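Local coordinates for protein BIM1 (Saccharomyces cerevisiae, PDB 2QJX), which binds microtubules, particularly at their plus ends, and is represented here by its calponin-homology domain, at residues A[14-19]-A[28-33]; A[35-40]-A[55-60]; A[45-50]-A[77-82]. One frame throughout, in Å; residues are numbered along the deposited sequence.

Interaction 1: residues A[14-19]-A[28-33]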
loop_
_atom_site.group_PDB
_atom_site.type_symbol
_atom_site.label_atom_id
_atom_site.label_comp_id
_atom_site.label_asym_id
_atom_site.label_seq_id
_atom_site.Cartn_x
_atom_site.Cartn_y
_atom_site.Cartn_z
ATOM N N GLU A 14 4.178 12.694 9.565
ATOM C CA GLU A 14 2.726 12.693 9.718
ATOM C C GLU A 14 2.115 11.514 8.961
ATOM O O GLU A 14 1.206 10.846 9.462
ATOM C CB GLU A 14 2.135 13.998 9.177
ATOM C CG GLU A 14 2.863 15.250 9.632
ATOM C CD GLU A 14 2.263 16.515 9.043
ATOM O OE1 GLU A 14 1.183 16.936 9.510
ATOM O OE2 GLU A 14 2.867 17.082 8.108
ATOM N N LEU A 15 2.609 11.269 7.751
ATOM C CA LEU A 15 2.107 10.170 6.937
ATOM C C LEU A 15 2.448 8.822 7.545
ATOM O O LEU A 15 1.590 7.948 7.644
ATOM C CB LEU A 15 2.680 10.225 5.521
ATOM C CG LEU A 15 2.035 11.173 4.513
ATOM C CD1 LEU A 15 2.742 11.030 3.175
ATOM C CD2 LEU A 15 0.552 10.848 4.370
ATOM N N LEU A 16 3.706 8.646 7.937
ATOM C CA LEU A 16 4.127 7.384 8.525
ATOM C C LEU A 16 3.318 7.052 9.766
ATOM O O LEU A 16 2.898 5.914 9.950
ATOM C CB LEU A 16 5.626 7.409 8.860
ATOM C CG LEU A 16 6.560 7.126 7.678
ATOM C CD1 LEU A 16 8.010 7.157 8.139
ATOM C CD2 LEU A 16 6.228 5.764 7.078
ATOM N N THR A 17 3.092 8.046 10.617
ATOM C CA THR A 17 2.318 7.824 11.827
ATOM C C THR A 17 0.908 7.371 11.451
ATOM O O THR A 17 0.361 6.452 12.058
ATOM C CB THR A 17 2.264 9.105 12.686
ATOM O OG1 THR A 17 3.577 9.380 13.201
ATOM C CG2 THR A 17 1.291 8.938 13.849
ATOM N N TRP A 18 0.334 8.011 10.437
ATOM C CA TRP A 18 -1.007 7.658 9.970
ATOM C C TRP A 18 -1.025 6.224 9.464
ATOM O O TRP A 18 -1.879 5.436 9.851
ATOM C CB TRP A 18 -1.441 8.582 8.829
ATOM C CG TRP A 18 -2.692 8.113 8.119
ATOM C CD1 TRP A 18 -3.980 8.194 8.576
ATOM C CD2 TRP A 18 -2.761 7.480 6.835
ATOM N NE1 TRP A 18 -4.844 7.652 7.653
ATOM C CE2 TRP A 18 -4.124 7.207 6.576
ATOM C CE3 TRP A 18 -1.806 7.116 5.876
ATOM C CZ2 TRP A 18 -4.556 6.588 5.395
ATOM C CZ3 TRP A 18 -2.234 6.499 4.703
ATOM C CH2 TRP A 18 -3.601 6.243 4.475
ATOM N N LEU A 19 -0.075 5.897 8.589
ATOM C CA LEU A 19 0.014 4.558 8.013
ATOM C C LEU A 19 0.234 3.470 9.058
ATOM O O LEU A 19 -0.399 2.412 9.011
ATOM C CB LEU A 19 1.154 4.506 6.990
ATOM C CG LEU A 19 1.351 3.178 6.257
ATOM C CD1 LEU A 19 0.150 2.910 5.371
ATOM C CD2 LEU A 19 2.630 3.238 5.426
ATOM N N LYS A 28 9.660 3.032 9.713
ATOM C CA LYS A 28 10.417 4.167 10.240
ATOM C C LYS A 28 10.713 5.182 9.141
ATOM O O LYS A 28 10.945 6.362 9.414
ATOM C CB LYS A 28 11.737 3.689 10.856
ATOM C CG LYS A 28 11.585 2.686 11.982
ATOM C CD LYS A 28 10.726 3.222 13.108
ATOM C CE LYS A 28 10.637 2.226 14.251
ATOM N NZ LYS A 28 9.669 2.661 15.293
ATOM N N LYS A 29 10.703 4.720 7.898
ATOM C CA LYS A 29 10.991 5.585 6.761
ATOM C C LYS A 29 10.016 5.376 5.616
ATOM O O LYS A 29 9.555 4.263 5.377
ATOM C CB LYS A 29 12.409 5.323 6.247
ATOM C CG LYS A 29 13.494 5.549 7.279
ATOM C CD LYS A 29 14.882 5.329 6.680
ATOM C CE LYS A 29 15.070 3.892 6.218
ATOM N NZ LYS A 29 16.469 3.636 5.751
ATOM N N ILE A 30 9.717 6.460 4.905
ATOM C CA ILE A 30 8.813 6.409 3.766
ATOM C C ILE A 30 9.322 5.403 2.740
ATOM O O ILE A 30 8.533 4.714 2.093
ATOM C CB ILE A 30 8.702 7.793 3.081
ATOM C CG1 ILE A 30 7.985 8.777 4.004
ATOM C CG2 ILE A 30 7.991 7.661 1.745
ATOM C CD1 ILE A 30 6.559 8.400 4.321
ATOM N N GLU A 31 10.644 5.332 2.591
ATOM C CA GLU A 31 11.265 4.417 1.636
ATOM C C GLU A 31 10.794 2.969 1.763
ATOM O O GLU A 31 10.781 2.228 0.776
ATOM C CB GLU A 31 12.795 4.455 1.767
ATOM C CG GLU A 31 13.437 5.761 1.313
ATOM C CD GLU A 31 13.617 6.769 2.436
ATOM O OE1 GLU A 31 12.669 6.982 3.220
ATOM O OE2 GLU A 31 14.716 7.362 2.527
ATOM N N GLU A 32 10.419 2.565 2.971
ATOM C CA GLU A 32 9.963 1.196 3.206
ATOM C C GLU A 32 8.685 0.867 2.447
ATOM O O GLU A 32 8.362 -0.300 2.246
ATOM C CB GLU A 32 9.755 0.954 4.702
ATOM C CG GLU A 32 11.050 1.001 5.507
ATOM C CD GLU A 32 10.817 0.901 6.998
ATOM O OE1 GLU A 32 10.346 -0.162 7.461
ATOM O OE2 GLU A 32 11.101 1.889 7.707
ATOM N N CYS A 33 7.952 1.893 2.030
ATOM C CA CYS A 33 6.723 1.662 1.277
ATOM C C CYS A 33 7.035 1.234 -0.149
ATOM O O CYS A 33 6.146 0.839 -0.899
ATOM C CB CYS A 33 5.866 2.924 1.250
ATOM S SG CYS A 33 5.172 3.354 2.844
#
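Leu16 and Ile30 form the apolar heart of this contact, a helix face packed against a short 3-10 segment. The CD1 methyl of Ile30 lies 3.6 Å from Leu16 CG and meets CD2 of the same leucine, the two side chains crossing at a slant, while Leu15 CB touches that methyl more loosely. One turn along the helix, Leu19 repeats the theme with sulfur: its CD2 rests 3.6 Å from Cys33 SG. With CG of Leu19 anti to the backbone N (chi1 -178°), its branch reaches the thiol.

A second kind of contact sets methyl against main chain, Leu16 CD1 standing 3.3 Å from Lys28 O. No hydrogen bond joins 14-19 to 28-33, and the polar work is done within the loop. There the backbone N atoms of Lys28 and Lys29 both donate to Glu32 OE2, at 2.7 and 2.9 Å, approaching from the same face of the carboxylate plane; this double grip ties the start of 28-33 to its 3-10 turn.

Around this core, Tyr27 packs on Leu16, Leu19 and Cys33. Helix 95-112 is met by Leu15 and Ile30, helix 37-47 by Leu19 and Cys33, so helix 12-23 and its following loop join both elements.

Interaction 2: residues A[35-40]-A[55-60]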
loop_
_atom_site.group_PDB
_atom_site.type_symbol
_atom_site.label_atom_id
_atom_site.label_comp_id
_atom_site.label_asym_id
_atom_site.label_seq_id
_atom_site.Cartn_x
_atom_site.Cartn_y
_atom_site.Cartn_z
ATOM N N THR A 35 8.248 -1.378 -1.200
ATOM C CA THR A 35 8.022 -2.804 -1.454
ATOM C C THR A 35 6.639 -3.059 -2.031
ATOM O O THR A 35 6.366 -4.143 -2.539
ATOM C CB THR A 35 8.168 -3.665 -0.176
ATOM O OG1 THR A 35 7.043 -3.448 0.686
ATOM C CG2 THR A 35 9.448 -3.309 0.564
ATOM N N GLY A 36 5.771 -2.056 -1.933
ATOM C CA GLY A 36 4.424 -2.172 -2.463
ATOM C C GLY A 36 3.397 -2.900 -1.612
ATOM O O GLY A 36 2.202 -2.856 -1.914
ATOM N N ALA A 37 3.843 -3.566 -0.553
ATOM C CA ALA A 37 2.939 -4.315 0.314
ATOM C C ALA A 37 1.904 -3.416 1.009
ATOM O O ALA A 37 0.700 -3.698 0.977
ATOM C CB ALA A 37 3.748 -5.095 1.347
ATOM N N ALA A 38 2.368 -2.340 1.635
ATOM C CA ALA A 38 1.465 -1.420 2.323
ATOM C C ALA A 38 0.461 -0.800 1.353
ATOM O O ALA A 38 -0.714 -0.646 1.686
ATOM C CB ALA A 38 2.266 -0.320 3.029
ATOM N N TYR A 39 0.921 -0.437 0.156
ATOM C CA TYR A 39 0.035 0.154 -0.846
ATOM C C TYR A 39 -1.118 -0.800 -1.142
ATOM O O TYR A 39 -2.281 -0.390 -1.215
ATOM C CB TYR A 39 0.807 0.438 -2.139
ATOM C CG TYR A 39 1.906 1.470 -2.000
ATOM C CD1 TYR A 39 2.979 1.490 -2.892
ATOM C CD2 TYR A 39 1.878 2.423 -0.981
ATOM C CE1 TYR A 39 4.001 2.428 -2.768
ATOM C CE2 TYR A 39 2.893 3.371 -0.851
ATOM C CZ TYR A 39 3.952 3.365 -1.746
ATOM O OH TYR A 39 4.968 4.286 -1.609
ATOM N N CYS A 40 -0.790 -2.075 -1.325
ATOM C CA CYS A 40 -1.805 -3.082 -1.599
ATOM C C CYS A 40 -2.827 -3.135 -0.478
ATOM O O CYS A 40 -4.027 -3.154 -0.734
ATOM C CB CYS A 40 -1.179 -4.474 -1.737
ATOM S SG CYS A 40 -0.354 -4.781 -3.306
ATOM N N VAL A 55 0.112 -11.296 -1.459
ATOM C CA VAL A 55 0.910 -10.088 -1.328
ATOM C C VAL A 55 2.076 -10.475 -0.426
ATOM O O VAL A 55 1.867 -11.052 0.642
ATOM C CB VAL A 55 0.104 -8.956 -0.653
ATOM C CG1 VAL A 55 1.018 -7.771 -0.334
ATOM C CG2 VAL A 55 -1.031 -8.520 -1.564
ATOM N N LYS A 56 3.298 -10.198 -0.867
ATOM C CA LYS A 56 4.480 -10.508 -0.071
ATOM C C LYS A 56 4.624 -9.341 0.888
ATOM O O LYS A 56 5.346 -8.374 0.624
ATOM C CB LYS A 56 5.715 -10.628 -0.967
ATOM C CG LYS A 56 5.580 -11.690 -2.053
ATOM C CD LYS A 56 5.297 -13.058 -1.450
ATOM C CE LYS A 56 4.915 -14.077 -2.508
ATOM N NZ LYS A 56 4.454 -15.358 -1.896
ATOM N N PHE A 57 3.918 -9.440 2.009
ATOM C CA PHE A 57 3.906 -8.369 2.983
ATOM C C PHE A 57 5.234 -8.026 3.624
ATOM O O PHE A 57 5.559 -6.850 3.789
ATOM C CB PHE A 57 2.874 -8.653 4.073
ATOM C CG PHE A 57 2.259 -7.414 4.620
ATOM C CD1 PHE A 57 1.308 -6.718 3.879
ATOM C CD2 PHE A 57 2.701 -6.878 5.823
ATOM C CE1 PHE A 57 0.811 -5.505 4.318
ATOM C CE2 PHE A 57 2.209 -5.658 6.276
ATOM C CZ PHE A 57 1.261 -4.968 5.520
ATOM N N ASN A 58 6.003 -9.044 3.990
ATOM C CA ASN A 58 7.297 -8.826 4.612
ATOM C C ASN A 58 8.405 -9.250 3.653
ATOM O O ASN A 58 9.244 -10.079 3.982
ATOM C CB ASN A 58 7.369 -9.615 5.923
ATOM C CG ASN A 58 6.337 -9.145 6.933
ATOM O OD1 ASN A 58 6.422 -8.030 7.450
ATOM N ND2 ASN A 58 5.343 -9.988 7.206
ATOM N N ALA A 59 8.391 -8.657 2.462
ATOM C CA ALA A 59 9.364 -8.961 1.414
ATOM C C ALA A 59 10.694 -8.225 1.569
ATOM O O ALA A 59 10.752 -7.130 2.129
ATOM C CB ALA A 59 8.757 -8.643 0.044
ATOM N N THR A 60 11.754 -8.838 1.051
ATOM C CA THR A 60 13.100 -8.278 1.100
ATOM C C THR A 60 13.765 -8.301 -0.282
ATOM O O THR A 60 14.714 -7.557 -0.530
ATOM C CB THR A 60 13.982 -9.056 2.128
ATOM O OG1 THR A 60 13.746 -8.540 3.443
ATOM C CG2 THR A 60 15.462 -8.927 1.801
HETATM O O HOH W 1 7.325 -5.664 2.298
#
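Ala37, in the first turn of helix 37-47, presses its methyl into the bend of 55-60, and around it the packing is close. Its CB lies 3.5 Å from Phe57 O and 3.7 Å from Lys56 O, so a single methyl faces two successive carbonyl oxygens. The Phe57 ring closes in from beside it: CD1 comes to 3.9 Å from Ala37 CB, and CE1 lies 3.8 Å from Ala37 O. Although the Phe57 CB points away from the helix, its chi1 of -148° swings the ring back alongside it. Val55 divides its two methyls along the helix. CG1, anti to the backbone N (chi1 171°), meets Ala37 at CA and CB, whereas CG2 lies 4.1 Å from Cys40 CB and also touches SG of that cysteine.

The small side chain of Ala37 is consistent with so close an approach of coil to helix: its CA and that of Phe57 are 4.9 Å apart. In this calponin-homology domain, an all-helical fold, the coil leads from helix 37-47 to helix 62-78, and Lys56 is the centre of an inverse gamma turn within it. Gly36 occupies the N-cap position of helix 37-47.

Towards Thr35 and Ala59 the fit slackens, and Thr35 CG2 approaches Ala59 O no closer than 4.3 Å. Here a water does the joining: it donates to Phe57 O, accepts from Ala59 N and hydrogen-bonds to Thr35 OG1 at 2.8 Å, bridging two segments that share no direct hydrogen bond. Phe65 of helix 62-78 packs against both Thr35 and Ala59, and Asn68 of the same helix hydrogen-bonds to Thr35 O and Lys56 N. Lys56 itself is exposed, its chain leading away from helix 37-47.

Interaction 3: residues A[45-50]-A[77-82]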
loop_
_atom_site.group_PDB
_atom_site.type_symbol
_atom_site.label_atom_id
_atom_site.label_comp_id
_atom_site.label_asym_id
_atom_site.label_seq_id
_atom_site.Cartn_x
_atom_site.Cartn_y
_atom_site.Cartn_z
ATOM N N SER A 45 -8.120 -2.141 2.421
ATOM C CA SER A 45 -8.980 -1.544 3.446
ATOM C C SER A 45 -10.169 -0.819 2.802
ATOM O O SER A 45 -11.253 -0.734 3.385
ATOM C CB SER A 45 -8.189 -0.562 4.320
ATOM O OG SER A 45 -7.799 0.589 3.592
ATOM N N ILE A 46 -9.964 -0.312 1.589
ATOM C CA ILE A 46 -11.014 0.402 0.867
ATOM C C ILE A 46 -11.929 -0.505 0.038
ATOM O O ILE A 46 -13.156 -0.362 0.074
ATOM C CB ILE A 46 -10.422 1.449 -0.103
ATOM C CG1 ILE A 46 -9.537 2.439 0.660
ATOM C CG2 ILE A 46 -11.558 2.183 -0.813
ATOM C CD1 ILE A 46 -8.775 3.399 -0.243
ATOM N N TYR A 47 -11.338 -1.431 -0.713
ATOM C CA TYR A 47 -12.121 -2.314 -1.574
ATOM C C TYR A 47 -12.345 -3.724 -1.053
ATOM O O TYR A 47 -13.327 -4.372 -1.411
ATOM C CB TYR A 47 -11.492 -2.366 -2.964
ATOM C CG TYR A 47 -11.400 -1.001 -3.602
ATOM C CD1 TYR A 47 -10.264 -0.206 -3.437
ATOM C CD2 TYR A 47 -12.474 -0.475 -4.318
ATOM C CE1 TYR A 47 -10.205 1.078 -3.967
ATOM C CE2 TYR A 47 -12.425 0.809 -4.849
ATOM C CZ TYR A 47 -11.291 1.580 -4.669
ATOM O OH TYR A 47 -11.250 2.859 -5.165
ATOM N N GLY A 48 -11.422 -4.196 -0.225
ATOM C CA GLY A 48 -11.534 -5.516 0.362
ATOM C C GLY A 48 -11.541 -6.710 -0.569
ATOM O O GLY A 48 -12.021 -7.774 -0.183
ATOM N N ASP A 49 -11.021 -6.558 -1.785
ATOM C CA ASP A 49 -10.999 -7.680 -2.717
ATOM C C ASP A 49 -9.595 -7.980 -3.238
ATOM O O ASP A 49 -9.431 -8.602 -4.283
ATOM C CB ASP A 49 -11.969 -7.437 -3.889
ATOM C CG ASP A 49 -11.528 -6.313 -4.812
ATOM O OD1 ASP A 49 -10.562 -5.593 -4.487
ATOM O OD2 ASP A 49 -12.161 -6.151 -5.876
ATOM N N LEU A 50 -8.587 -7.533 -2.491
ATOM C CA LEU A 50 -7.192 -7.766 -2.841
ATOM C C LEU A 50 -6.791 -9.175 -2.407
ATOM O O LEU A 50 -7.266 -9.676 -1.389
ATOM C CB LEU A 50 -6.287 -6.756 -2.131
ATOM C CG LEU A 50 -6.147 -5.326 -2.659
ATOM C CD1 LEU A 50 -5.256 -5.349 -3.888
ATOM C CD2 LEU A 50 -7.517 -4.722 -2.965
ATOM N N SER A 77 -6.833 -1.404 -12.135
ATOM C CA SER A 77 -7.509 -1.746 -13.380
ATOM C C SER A 77 -8.910 -2.302 -13.126
ATOM O O SER A 77 -9.882 -1.878 -13.757
ATOM C CB SER A 77 -6.673 -2.769 -14.153
ATOM O OG SER A 77 -7.344 -3.212 -15.320
ATOM N N ARG A 78 -9.007 -3.243 -12.193
ATOM C CA ARG A 78 -10.286 -3.863 -11.860
ATOM C C ARG A 78 -11.336 -2.830 -11.448
ATOM O O ARG A 78 -12.496 -2.909 -11.862
ATOM C CB ARG A 78 -10.089 -4.887 -10.734
ATOM C CG ARG A 78 -11.382 -5.541 -10.243
ATOM C CD ARG A 78 -11.135 -6.754 -9.319
ATOM N NE ARG A 78 -10.430 -6.423 -8.077
ATOM C CZ ARG A 78 -9.111 -6.509 -7.913
ATOM N NH1 ARG A 78 -8.337 -6.917 -8.909
ATOM N NH2 ARG A 78 -8.562 -6.194 -6.745
ATOM N N HIS A 79 -10.921 -1.856 -10.644
ATOM C CA HIS A 79 -11.832 -0.826 -10.160
ATOM C C HIS A 79 -11.909 0.445 -10.992
ATOM O O HIS A 79 -12.593 1.398 -10.609
ATOM C CB HIS A 79 -11.479 -0.464 -8.720
ATOM C CG HIS A 79 -11.704 -1.584 -7.755
ATOM N ND1 HIS A 79 -12.950 -2.123 -7.521
ATOM C CD2 HIS A 79 -10.839 -2.289 -6.989
ATOM C CE1 HIS A 79 -12.844 -3.113 -6.654
ATOM N NE2 HIS A 79 -11.573 -3.234 -6.316
ATOM N N GLY A 80 -11.215 0.462 -12.122
ATOM C CA GLY A 80 -11.241 1.627 -12.991
ATOM C C GLY A 80 -10.579 2.868 -12.418
ATOM O O GLY A 80 -10.982 3.991 -12.733
ATOM N N ILE A 81 -9.572 2.678 -11.574
ATOM C CA ILE A 81 -8.853 3.801 -10.976
ATOM C C ILE A 81 -7.887 4.320 -12.040
ATOM O O ILE A 81 -7.019 3.585 -12.509
ATOM C CB ILE A 81 -8.062 3.352 -9.719
ATOM C CG1 ILE A 81 -8.991 2.600 -8.755
ATOM C CG2 ILE A 81 -7.447 4.557 -9.024
ATOM C CD1 ILE A 81 -10.257 3.359 -8.389
ATOM N N GLU A 82 -8.042 5.585 -12.421
ATOM C CA GLU A 82 -7.204 6.178 -13.462
ATOM C C GLU A 82 -5.820 6.657 -13.019
ATOM O O GLU A 82 -4.923 6.817 -13.851
ATOM C CB GLU A 82 -7.974 7.319 -14.138
ATOM C CG GLU A 82 -9.202 6.836 -14.911
ATOM C CD GLU A 82 -10.136 7.960 -15.317
ATOM O OE1 GLU A 82 -9.673 8.924 -15.963
ATOM O OE2 GLU A 82 -11.342 7.878 -14.994
#
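Asp49 is gripped by Arg78 and His79 together. Arg78 offers its guanidinium side-on: NE donates to Asp49 OD2 at 2.8 Å and NH2 to Asp49 OD1 at 3.1 Å, completing a two-pronged salt bridge. Both oxygens lie near the guanidinium plane, yet the arginine meets them from above the carboxylate, the two planes being 67° apart. A bend at chi3 of Arg78 (62°) turns its NE edge to the acid. From the opposite face of the carboxylate plane, His79 NE2 donates to Asp49 OD1 in a nearly straight bond of 3.2 Å, which lies in the imidazole plane. Were Asp49 an alanine, the Arg78 charge would probably lose this mate and the His79 ring a bond that helps fix its turn.

Further out, His79 stacks face-to-face on Tyr47, ring centroids 4.1 Å apart and planes at 22°. Tyr47 CD2 sits over the centre of the imidazole, while Ile46 CG2 lies over the other face of the phenol ring. At the far end of the tyrosine, Ile81 CD1 comes 3.4 Å from Tyr47 OH, a hydroxyl that hydrogen-bonds to His108 of helix 95-112. Leu50 CD2 borders the Arg78 guanidinium edge.

These groups join two helix C-termini: helix 37-47 gives way at Gly48, with positive phi, and helix 62-78 is followed by a Schellman motif at Gly80.

In the fold
Interactions 1 and 2 are buried contacts, whereas interaction 3 lies at the surface, on the other side of the chain's centre from interaction 1. Helix 37-47 is common to interactions 2 and 3, which engage its beginning and its end and touch where Cys40 O meets Leu50 CG. Interaction 1 belongs to the preceding helix 12-23 and borders interaction 2 through Cys33 and Tyr39. Chemistry follows place: aliphatic groups and a thiol pack in interaction 1, an alanine packed by a valine and a phenylalanine, with a bridging water at the looser side, makes interaction 2, and charge pairing with aromatic stacking marks interaction 3, the one contact of the three with direct hydrogen bonds between its segments.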